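Long-range contacts in BsaWI endonuclease (PDB 4ZSF), which probably cleaves DNA as a type II restriction endonuclease of the PD-(D/E)XK group, captured here on DNA in a pre-specific complex: residues 6-11 with 57-62; 89-94 with 162-167. All coordinates share one frame; numbering follows the deposited sequence.

Contact 1 of 2, residues 6-11 with 57-62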
ATOM      1  N   TYR A   6      11.949  26.479  16.062  1.00 26.99           N
ATOM      2  CA  TYR A   6      10.684  27.163  15.936  1.00 27.81           C
ATOM      3  C   TYR A   6       9.565  26.128  15.679  1.00 25.24           C
ATOM      4  O   TYR A   6       8.469  26.245  16.238  1.00 24.26           O
ATOM      5  CB  TYR A   6      10.719  28.182  14.791  1.00 25.57           C
ATOM      6  CG  TYR A   6       9.410  28.901  14.613  1.00 25.50           C
ATOM      7  CD1 TYR A   6       9.092  29.983  15.409  1.00 29.31           C
ATOM      8  CD2 TYR A   6       8.458  28.452  13.695  1.00 29.03           C
ATOM      9  CE1 TYR A   6       7.861  30.648  15.290  1.00 32.21           C
ATOM     10  CE2 TYR A   6       7.237  29.107  13.566  1.00 26.95           C
ATOM     11  CZ  TYR A   6       6.954  30.202  14.349  1.00 31.84           C
ATOM     12  OH  TYR A   6       5.761  30.844  14.206  1.00 36.84           O
ATOM     13  N   CYS A   7       9.835  25.175  14.805  1.00 23.97           N
ATOM     14  CA  CYS A   7       8.752  24.195  14.446  1.00 24.60           C
ATOM     15  C   CYS A   7       8.419  23.324  15.628  1.00 26.38           C
ATOM     16  O   CYS A   7       7.247  23.030  15.888  1.00 23.63           O
ATOM     17  CB  CYS A   7       9.143  23.302  13.287  1.00 26.11           C
ATOM     18  SG  CYS A   7       9.079  24.184  11.734  1.00 26.22           S
ATOM     19  N   ILE A   8       9.457  22.899  16.333  1.00 22.80           N
ATOM     20  CA  ILE A   8       9.274  21.999  17.470  1.00 25.75           C
ATOM     21  C   ILE A   8       8.371  22.706  18.506  1.00 26.47           C
ATOM     22  O   ILE A   8       7.383  22.128  19.042  1.00 26.68           O
ATOM     23  CB  ILE A   8      10.623  21.664  18.161  1.00 40.71           C
ATOM     24  CG1 ILE A   8      11.530  20.755  17.317  1.00 40.39           C
ATOM     25  CG2 ILE A   8      10.408  21.101  19.563  1.00 43.92           C
ATOM     26  CD1 ILE A   8      10.839  19.703  16.582  1.00 36.19           C
ATOM     27  N   SER A   9       8.694  23.964  18.775  0.60 26.29           N
ATOM     28  CA  SER A   9       8.046  24.668  19.879  0.60 26.87           C
ATOM     29  C   SER A   9       6.649  25.100  19.454  0.60 25.60           C
ATOM     30  O   SER A   9       5.709  25.061  20.243  0.60 24.38           O
ATOM     31  CB  SER A   9       8.894  25.870  20.335  0.60 27.79           C
ATOM     32  OG  SER A   9       8.817  26.927  19.400  0.60 28.85           O
ATOM     33  N   THR A  10       6.503  25.480  18.192  1.00 20.84           N
ATOM     34  CA  THR A  10       5.222  25.952  17.691  1.00 21.76           C
ATOM     35  C   THR A  10       4.198  24.816  17.539  1.00 20.79           C
ATOM     36  O   THR A  10       3.017  24.979  17.919  1.00 19.96           O
ATOM     37  CB  THR A  10       5.418  26.692  16.357  1.00 24.57           C
ATOM     38  OG1 THR A  10       6.297  27.828  16.574  1.00 26.64           O
ATOM     39  CG2 THR A  10       4.080  27.156  15.753  1.00 26.65           C
ATOM     40  N   TYR A  11       4.654  23.667  17.012  1.00 18.82           N
ATOM     41  CA  TYR A  11       3.741  22.491  16.895  1.00 19.77           C
ATOM     42  C   TYR A  11       3.197  22.143  18.314  1.00 22.27           C
ATOM     43  O   TYR A  11       2.005  21.909  18.503  1.00 22.25           O
ATOM     44  CB  TYR A  11       4.494  21.328  16.305  1.00 19.11           C
ATOM     45  CG  TYR A  11       3.712  20.037  16.392  1.00 17.73           C
ATOM     46  CD1 TYR A  11       3.834  19.250  17.527  1.00 22.51           C
ATOM     47  CD2 TYR A  11       2.854  19.638  15.376  1.00 19.70           C
ATOM     48  CE1 TYR A  11       3.117  18.060  17.656  1.00 22.33           C
ATOM     49  CE2 TYR A  11       2.123  18.450  15.484  1.00 19.13           C
ATOM     50  CZ  TYR A  11       2.262  17.690  16.649  1.00 22.21           C
ATOM     51  OH  TYR A  11       1.567  16.532  16.805  1.00 23.77           O
ATOM     52  N   TYR A  57       7.359  17.104  11.085  1.00 17.60           N
ATOM     53  CA  TYR A  57       7.365  15.606  11.279  1.00 18.61           C
ATOM     54  C   TYR A  57       8.081  15.220  12.574  1.00 19.12           C
ATOM     55  O   TYR A  57       7.578  14.395  13.360  1.00 20.12           O
ATOM     56  CB  TYR A  57       8.051  14.987  10.105  1.00 19.56           C
ATOM     57  CG  TYR A  57       8.468  13.541  10.255  1.00 19.97           C
ATOM     58  CD1 TYR A  57       7.517  12.525  10.118  1.00 17.28           C
ATOM     59  CD2 TYR A  57       9.800  13.199  10.513  1.00 21.68           C
ATOM     60  CE1 TYR A  57       7.935  11.117  10.158  1.00 18.63           C
ATOM     61  CE2 TYR A  57      10.231  11.813  10.600  1.00 21.93           C
ATOM     62  CZ  TYR A  57       9.285  10.812  10.402  1.00 21.81           C
ATOM     63  OH  TYR A  57       9.755   9.496  10.452  1.00 21.77           O
ATOM     64  N   SER A  58       9.257  15.799  12.782  0.57 18.82           N
ATOM     65  CA  SER A  58      10.045  15.545  13.982  0.57 20.41           C
ATOM     66  C   SER A  58       9.220  15.855  15.226  0.57 21.16           C
ATOM     67  O   SER A  58       9.232  15.087  16.182  0.57 21.41           O
ATOM     68  CB  SER A  58      11.326  16.389  13.994  0.57 24.15           C
ATOM     69  OG  SER A  58      12.118  16.083  15.134  0.57 24.23           O
ATOM     70  N   ALA A  59       8.496  16.980  15.205  1.00 20.45           N
ATOM     71  CA  ALA A  59       7.734  17.420  16.378  1.00 20.37           C
ATOM     72  C   ALA A  59       6.590  16.453  16.605  1.00 20.94           C
ATOM     73  O   ALA A  59       6.312  16.049  17.746  1.00 21.26           O
ATOM     74  CB  ALA A  59       7.202  18.865  16.180  1.00 23.01           C
ATOM     75  N   HIS A  60       5.947  16.063  15.528  1.00 18.14           N
ATOM     76  CA  HIS A  60       4.784  15.187  15.662  1.00 19.95           C
ATOM     77  C   HIS A  60       5.261  13.822  16.150  1.00 20.22           C
ATOM     78  O   HIS A  60       4.675  13.225  17.057  1.00 18.53           O
ATOM     79  CB  HIS A  60       4.025  15.023  14.325  1.00 17.06           C
ATOM     80  CG  HIS A  60       2.840  14.096  14.416  1.00 19.98           C
ATOM     81  ND1 HIS A  60       1.646  14.467  15.016  1.00 24.76           N
ATOM     82  CD2 HIS A  60       2.674  12.812  13.996  1.00 21.57           C
ATOM     83  CE1 HIS A  60       0.786  13.461  14.929  1.00 25.99           C
ATOM     84  NE2 HIS A  60       1.376  12.449  14.302  1.00 21.32           N
ATOM     85  N   MET A  61       6.324  13.320  15.528  1.00 18.51           N
ATOM     86  CA  MET A  61       6.871  12.031  16.018  1.00 22.12           C
ATOM     87  C   MET A  61       7.295  12.050  17.510  1.00 22.48           C
ATOM     88  O   MET A  61       7.071  11.067  18.218  1.00 24.93           O
ATOM     89  CB  MET A  61       8.077  11.600  15.166  1.00 23.52           C
ATOM     90  CG  MET A  61       7.777  11.339  13.704  1.00 18.02           C
ATOM     91  SD  MET A  61       6.720   9.871  13.508  1.00 22.27           S
ATOM     92  CE  MET A  61       7.949   8.568  13.831  1.00 20.16           C
ATOM     93  N   ASP A  62       7.905  13.154  17.973  1.00 20.45           N
ATOM     94  CA  ASP A  62       8.309  13.295  19.371  1.00 23.24           C
ATOM     95  C   ASP A  62       7.078  13.249  20.277  1.00 23.47           C
ATOM     96  O   ASP A  62       7.102  12.589  21.327  1.00 25.95           O
ATOM     97  CB  ASP A  62       9.080  14.606  19.612  1.00 25.33           C
ATOM     98  CG  ASP A  62       9.725  14.666  21.005  1.00 37.99           C
ATOM     99  OD1 ASP A  62       9.856  13.630  21.700  1.00 35.34           O
ATOM    100  OD2 ASP A  62      10.122  15.775  21.391  1.00 44.36           O
TER
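Tyr11 and Ile8 of helix 3-22 close on Ala59 and His60 of helix 49-65, a helix-helix packing in the all-helical N-terminal part of the chain. The axes of the two segments come within 8.6 Å, and the smallest side chain lies where the backbones are nearest, Ile8 CA to Ala59 CA 5.0 Å. The apolar contacts centre on that alanine. Its methyl CB lies against the CG-CD1 side of the tyrosine ring, 3.6 Å from Tyr11 CD1, while the tip of the isoleucine, Ile8 CD1, reaches the same Ala59 CB from another side at 3.8 Å. With CG anti to its backbone N (chi1 169°), Tyr11 projects its ring along helix 49-65, and the backbone N of His60 lies over one face of it, offset toward the rim. Helix 25-43 adds a third wall, Ala32 packing on Tyr11 and Gln29 on His60.

The polar contact sits at the far end of the tyrosine. The two rings touch only at their margins; their planes stand at 88°, and the hydroxyl reaches the edge of the imidazole near its plane. Tyr11 OH also bonds to Arg63 NE on the next turn of helix 49-65, giving this oxygen two partners. The other imidazole nitrogen, His60 NE2, bonds to Ser82 OG of the second subunit, so both nitrogens are engaged, which probably holds the ring's rotation. Joining the helices is the hydrogen bond Tyr11 OH to His60 ND1, 2.7 Å long and bent to 153°.

Contact 2 of 2, residues 89-94 with 162-167. With nucleotides of chain B.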
ATOM      1  N   HIS A  89       8.549 -13.121   2.256  1.00 15.60           N
ATOM      2  CA  HIS A  89       9.322 -14.027   1.393  1.00 15.41           C
ATOM      3  C   HIS A  89       9.882 -15.169   2.211  1.00 15.42           C
ATOM      4  O   HIS A  89       9.858 -16.320   1.760  1.00 17.14           O
ATOM      5  CB  HIS A  89      10.442 -13.266   0.678  1.00 20.01           C
ATOM      6  CG  HIS A  89       9.920 -12.172  -0.199  1.00 24.21           C
ATOM      7  ND1 HIS A  89      10.701 -11.131  -0.675  1.00 25.62           N
ATOM      8  CD2 HIS A  89       8.667 -11.964  -0.688  1.00 29.43           C
ATOM      9  CE1 HIS A  89       9.950 -10.321  -1.411  1.00 26.73           C
ATOM     10  NE2 HIS A  89       8.714 -10.798  -1.427  1.00 31.31           N
ATOM     11  N   ALA A  90      10.468 -14.859   3.365  1.00 16.99           N
ATOM     12  CA  ALA A  90      11.021 -15.925   4.209  1.00 16.87           C
ATOM     13  C   ALA A  90       9.928 -16.947   4.550  1.00 15.52           C
ATOM     14  O   ALA A  90      10.201 -18.152   4.580  1.00 16.25           O
ATOM     15  CB  ALA A  90      11.651 -15.376   5.550  1.00 17.40           C
ATOM     16  N   PHE A  91       8.725 -16.452   4.877  1.00 17.62           N
ATOM     17  CA  PHE A  91       7.645 -17.395   5.286  1.00 15.52           C
ATOM     18  C   PHE A  91       7.207 -18.286   4.094  1.00 15.31           C
ATOM     19  O   PHE A  91       7.052 -19.499   4.242  1.00 18.13           O
ATOM     20  CB  PHE A  91       6.482 -16.583   5.821  1.00 17.34           C
ATOM     21  CG  PHE A  91       5.347 -17.445   6.362  1.00 18.28           C
ATOM     22  CD1 PHE A  91       5.467 -18.049   7.586  1.00 22.21           C
ATOM     23  CD2 PHE A  91       4.139 -17.564   5.636  1.00 21.72           C
ATOM     24  CE1 PHE A  91       4.407 -18.816   8.120  1.00 25.75           C
ATOM     25  CE2 PHE A  91       3.094 -18.338   6.172  1.00 22.98           C
ATOM     26  CZ  PHE A  91       3.261 -18.968   7.383  1.00 24.29           C
ATOM     27  N   GLU A  92       7.053 -17.697   2.905  1.00 16.90           N
ATOM     28  CA  GLU A  92       6.776 -18.511   1.709  1.00 17.77           C
ATOM     29  C   GLU A  92       7.824 -19.577   1.470  1.00 17.34           C
ATOM     30  O   GLU A  92       7.520 -20.746   1.094  1.00 18.33           O
ATOM     31  CB  GLU A  92       6.700 -17.601   0.475  1.00 21.39           C
ATOM     32  CG  GLU A  92       5.551 -16.650   0.610  1.00 29.24           C
ATOM     33  CD  GLU A  92       5.778 -15.339  -0.215  1.00 38.22           C
ATOM     34  OE1 GLU A  92       6.680 -15.294  -1.094  1.00 35.47           O
ATOM     35  OE2 GLU A  92       5.059 -14.360   0.075  1.00 43.54           O
ATOM     36  N   GLU A  93       9.093 -19.160   1.588  1.00 18.85           N
ATOM     37  CA  GLU A  93      10.194 -20.099   1.399  1.00 16.85           C
ATOM     38  C   GLU A  93      10.140 -21.212   2.430  1.00 18.25           C
ATOM     39  O   GLU A  93      10.482 -22.388   2.159  1.00 20.02           O
ATOM     40  CB  GLU A  93      11.546 -19.314   1.475  1.00 18.56           C
ATOM     41  CG  GLU A  93      11.644 -18.378   0.246  1.00 22.40           C
ATOM     42  CD  GLU A  93      12.607 -17.183   0.407  1.00 31.25           C
ATOM     43  OE1 GLU A  93      13.323 -17.207   1.440  1.00 32.49           O
ATOM     44  OE2 GLU A  93      12.609 -16.213  -0.479  1.00 31.55           O
ATOM     45  N   MET A  94       9.748 -20.844   3.647  1.00 18.00           N
ATOM     46  CA  MET A  94       9.623 -21.828   4.714  1.00 19.04           C
ATOM     47  C   MET A  94       8.533 -22.886   4.373  1.00 16.80           C
ATOM     48  O   MET A  94       8.723 -24.100   4.582  1.00 19.20           O
ATOM     49  CB  MET A  94       9.246 -21.141   6.025  1.00 18.39           C
ATOM     50  CG  MET A  94       9.195 -22.146   7.152  1.00 20.94           C
ATOM     51  SD  MET A  94       8.685 -21.349   8.707  1.00 27.20           S
ATOM     52  CE  MET A  94       6.927 -21.419   8.463  1.00 26.56           C
ATOM     53  N   ILE A 162      -1.832 -20.899  -4.110  1.00 17.41           N
ATOM     54  CA  ILE A 162      -1.727 -20.829  -2.666  1.00 16.66           C
ATOM     55  C   ILE A 162      -1.384 -19.412  -2.201  1.00 19.41           C
ATOM     56  O   ILE A 162      -0.425 -18.780  -2.697  1.00 20.27           O
ATOM     57  CB  ILE A 162      -0.590 -21.779  -2.166  1.00 17.03           C
ATOM     58  CG1 ILE A 162      -0.894 -23.239  -2.579  1.00 19.84           C
ATOM     59  CG2 ILE A 162      -0.347 -21.589  -0.646  1.00 18.26           C
ATOM     60  CD1 ILE A 162       0.412 -24.116  -2.560  1.00 20.37           C
ATOM     61  N   GLN A 163      -2.160 -18.912  -1.244  1.00 17.63           N
ATOM     62  CA  GLN A 163      -1.858 -17.619  -0.584  1.00 17.44           C
ATOM     63  C   GLN A 163      -1.219 -17.928   0.735  1.00 26.05           C
ATOM     64  O   GLN A 163      -1.718 -18.755   1.458  1.00 24.48           O
ATOM     65  CB  GLN A 163      -3.112 -16.819  -0.395  1.00 19.47           C
ATOM     66  CG  GLN A 163      -3.710 -16.419  -1.802  1.00 25.45           C
ATOM     67  CD  GLN A 163      -5.086 -15.766  -1.698  1.00 28.66           C
ATOM     68  OE1 GLN A 163      -5.784 -15.901  -0.692  1.00 29.95           O
ATOM     69  NE2 GLN A 163      -5.439 -15.000  -2.710  1.00 28.61           N
ATOM     70  N   SER A 164      -0.102 -17.289   1.075  1.00 26.08           N
ATOM     71  CA  SER A 164       0.541 -17.703   2.326  1.00 26.17           C
ATOM     72  C   SER A 164       0.892 -16.475   3.105  1.00 38.01           C
ATOM     73  O   SER A 164       1.895 -15.860   2.769  1.00 44.24           O
ATOM     74  CB  SER A 164       1.804 -18.556   2.066  1.00 36.58           C
ATOM     75  OG  SER A 164       2.878 -17.776   1.536  1.00 43.07           O
ATOM     76  N   LYS A 165       0.077 -16.165   4.134  1.00 34.39           N
ATOM     77  CA  LYS A 165       0.054 -14.895   4.868  1.00 37.86           C
ATOM     78  C   LYS A 165       0.521 -15.001   6.310  1.00 34.42           C
ATOM     79  O   LYS A 165       0.159 -15.956   7.010  1.00 29.85           O
ATOM     80  CB  LYS A 165      -1.362 -14.365   4.861  1.00 41.59           C
ATOM     81  CG  LYS A 165      -1.902 -14.118   3.430  1.00 44.50           C
ATOM     82  CD  LYS A 165      -0.827 -13.476   2.508  1.00 56.20           C
ATOM     83  CE  LYS A 165      -1.308 -13.438   1.037  1.00 55.25           C
ATOM     84  NZ  LYS A 165      -0.273 -12.906   0.101  1.00 54.21           N
ATOM     85  N   THR A 166       1.300 -14.021   6.782  1.00 28.70           N
ATOM     86  CA  THR A 166       1.870 -14.119   8.102  1.00 29.17           C
ATOM     87  C   THR A 166       0.941 -13.400   9.059  1.00 43.68           C
ATOM     88  O   THR A 166       1.089 -13.484  10.269  1.00 49.98           O
ATOM     89  CB  THR A 166       3.279 -13.478   8.173  1.00 32.29           C
ATOM     90  OG1 THR A 166       3.211 -12.212   7.527  1.00 31.50           O
ATOM     91  CG2 THR A 166       4.278 -14.315   7.416  1.00 35.87           C
ATOM     92  N   SER A 167       0.023 -12.633   8.489  1.00 45.57           N
ATOM     93  CA  SER A 167      -1.074 -12.099   9.249  1.00 59.23           C
ATOM     94  C   SER A 167      -2.344 -12.442   8.459  1.00 72.72           C
ATOM     95  O   SER A 167      -2.468 -12.088   7.285  1.00 73.18           O
ATOM     96  CB  SER A 167      -0.931 -10.593   9.450  1.00 54.34           C
ATOM     97  OG  SER A 167      -1.062  -9.942   8.196  1.00 50.91           O
TER
ATOM     98  P    DG B  12      14.405 -10.292  -0.688  1.00 21.44           P
ATOM     99  OP1  DG B  12      13.330 -11.292  -0.416  1.00 22.44           O
ATOM    100  OP2  DG B  12      15.767 -10.449  -0.180  1.00 24.59           O
ATOM    101  O5'  DG B  12      14.546 -10.170  -2.271  1.00 22.30           O
ATOM    102  C5'  DG B  12      13.412 -10.408  -3.079  1.00 28.57           C
ATOM    103  C4'  DG B  12      13.679  -9.920  -4.501  1.00 27.95           C
ATOM    104  O4'  DG B  12      13.887  -8.502  -4.482  1.00 24.69           O
ATOM    105  C3'  DG B  12      14.885 -10.511  -5.167  1.00 32.20           C
ATOM    106  O3'  DG B  12      14.379 -11.370  -6.133  1.00 39.60           O
ATOM    107  C2'  DG B  12      15.612  -9.301  -5.806  1.00 33.83           C
ATOM    108  C1'  DG B  12      14.603  -8.172  -5.635  1.00 26.45           C
ATOM    109  N9   DG B  12      15.179  -6.826  -5.432  1.00 29.38           N
ATOM    110  C8   DG B  12      16.235  -6.463  -4.609  1.00 27.18           C
ATOM    111  N7   DG B  12      16.487  -5.177  -4.621  1.00 27.98           N
ATOM    112  C5   DG B  12      15.520  -4.661  -5.494  1.00 28.76           C
ATOM    113  C6   DG B  12      15.330  -3.356  -5.953  1.00 25.52           C
ATOM    114  O6   DG B  12      15.948  -2.375  -5.642  1.00 27.64           O
ATOM    115  N1   DG B  12      14.267  -3.264  -6.859  1.00 26.80           N
ATOM    116  C2   DG B  12      13.511  -4.324  -7.275  1.00 27.92           C
ATOM    117  N2   DG B  12      12.533  -4.061  -8.164  1.00 32.77           N
ATOM    118  N3   DG B  12      13.696  -5.564  -6.868  1.00 27.94           N
ATOM    119  C4   DG B  12      14.719  -5.661  -5.992  1.00 29.09           C
TER
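Phe91 holds CG anti to its backbone N (chi1 -176°), aiming its ring from helix 70-103 at the end of strand 155-165, where Thr166 turns CG2 beside its own backbone N and against that ring. This helix-on-sheet contact belongs to the PD-(D/E)XK nuclease fold; the Gln163-Ser164-Lys165 run is consistent with a variant of the (D/E)XK signature. The methyl makes a CH-pi contact, Thr166 CG2 lying 3.9 Å from the Phe91 ring centroid and 30° off the normal. The same Thr166 CG2 is 3.5 Å from Phe91 CB, so it covers the root of the side chain as well as the ring. Near the plane of the ring, at its edge, Ser164 O approaches Phe91 CD2 to 4.0 Å.

At the next residue, Glu92, the aliphatic part of the side chain presses on the strand. Glu92 CG is only 3.0 Å from Ser164 OG, a tight contact that is not a hydrogen bond. The extended chain carries the carboxylate toward Lys165, yet Glu92 OE2 stays 5.5 Å from Lys165 NZ. That amine instead makes a salt bridge with Asp145, which also accepts a hydrogen bond from Ser164 N and brings a second carboxylate close to that of Glu92.

On another side of the helix, Glu93 forms salt bridges with Lys30 and Arg34 of the second subunit, and His89 faces DNA. A leucine in place of His89 would probably leave the DG12 phosphate without this protein donor. The phosphorus lies in the imidazole plane, off its edge, and His89 ND1 donates to OP1 of DG12 in chain B over 2.6 Å at 161°.

How the contacts relate
Both segments of contact 1 precede those of contact 2 in the chain. Their centres are 39 Å apart, with nearest atoms about 21 Å from each other, and they do not meet directly. Contact 1 lies in the N-terminal helices, far from the centre of the chain; contact 2 lies near that centre, where helix 70-103 packs on strand 155-165 of the mixed sheet. Helix 49-65 of contact 1 is followed directly by helix 70-103, a long rod bridging the two regions. In the two-chain assembly the N-terminal helices of one subunit pack against helix 70-103 of the other, as His60 with Ser82 and Glu93 with Lys30 and Arg34 bear out; contact 2 also holds DNA.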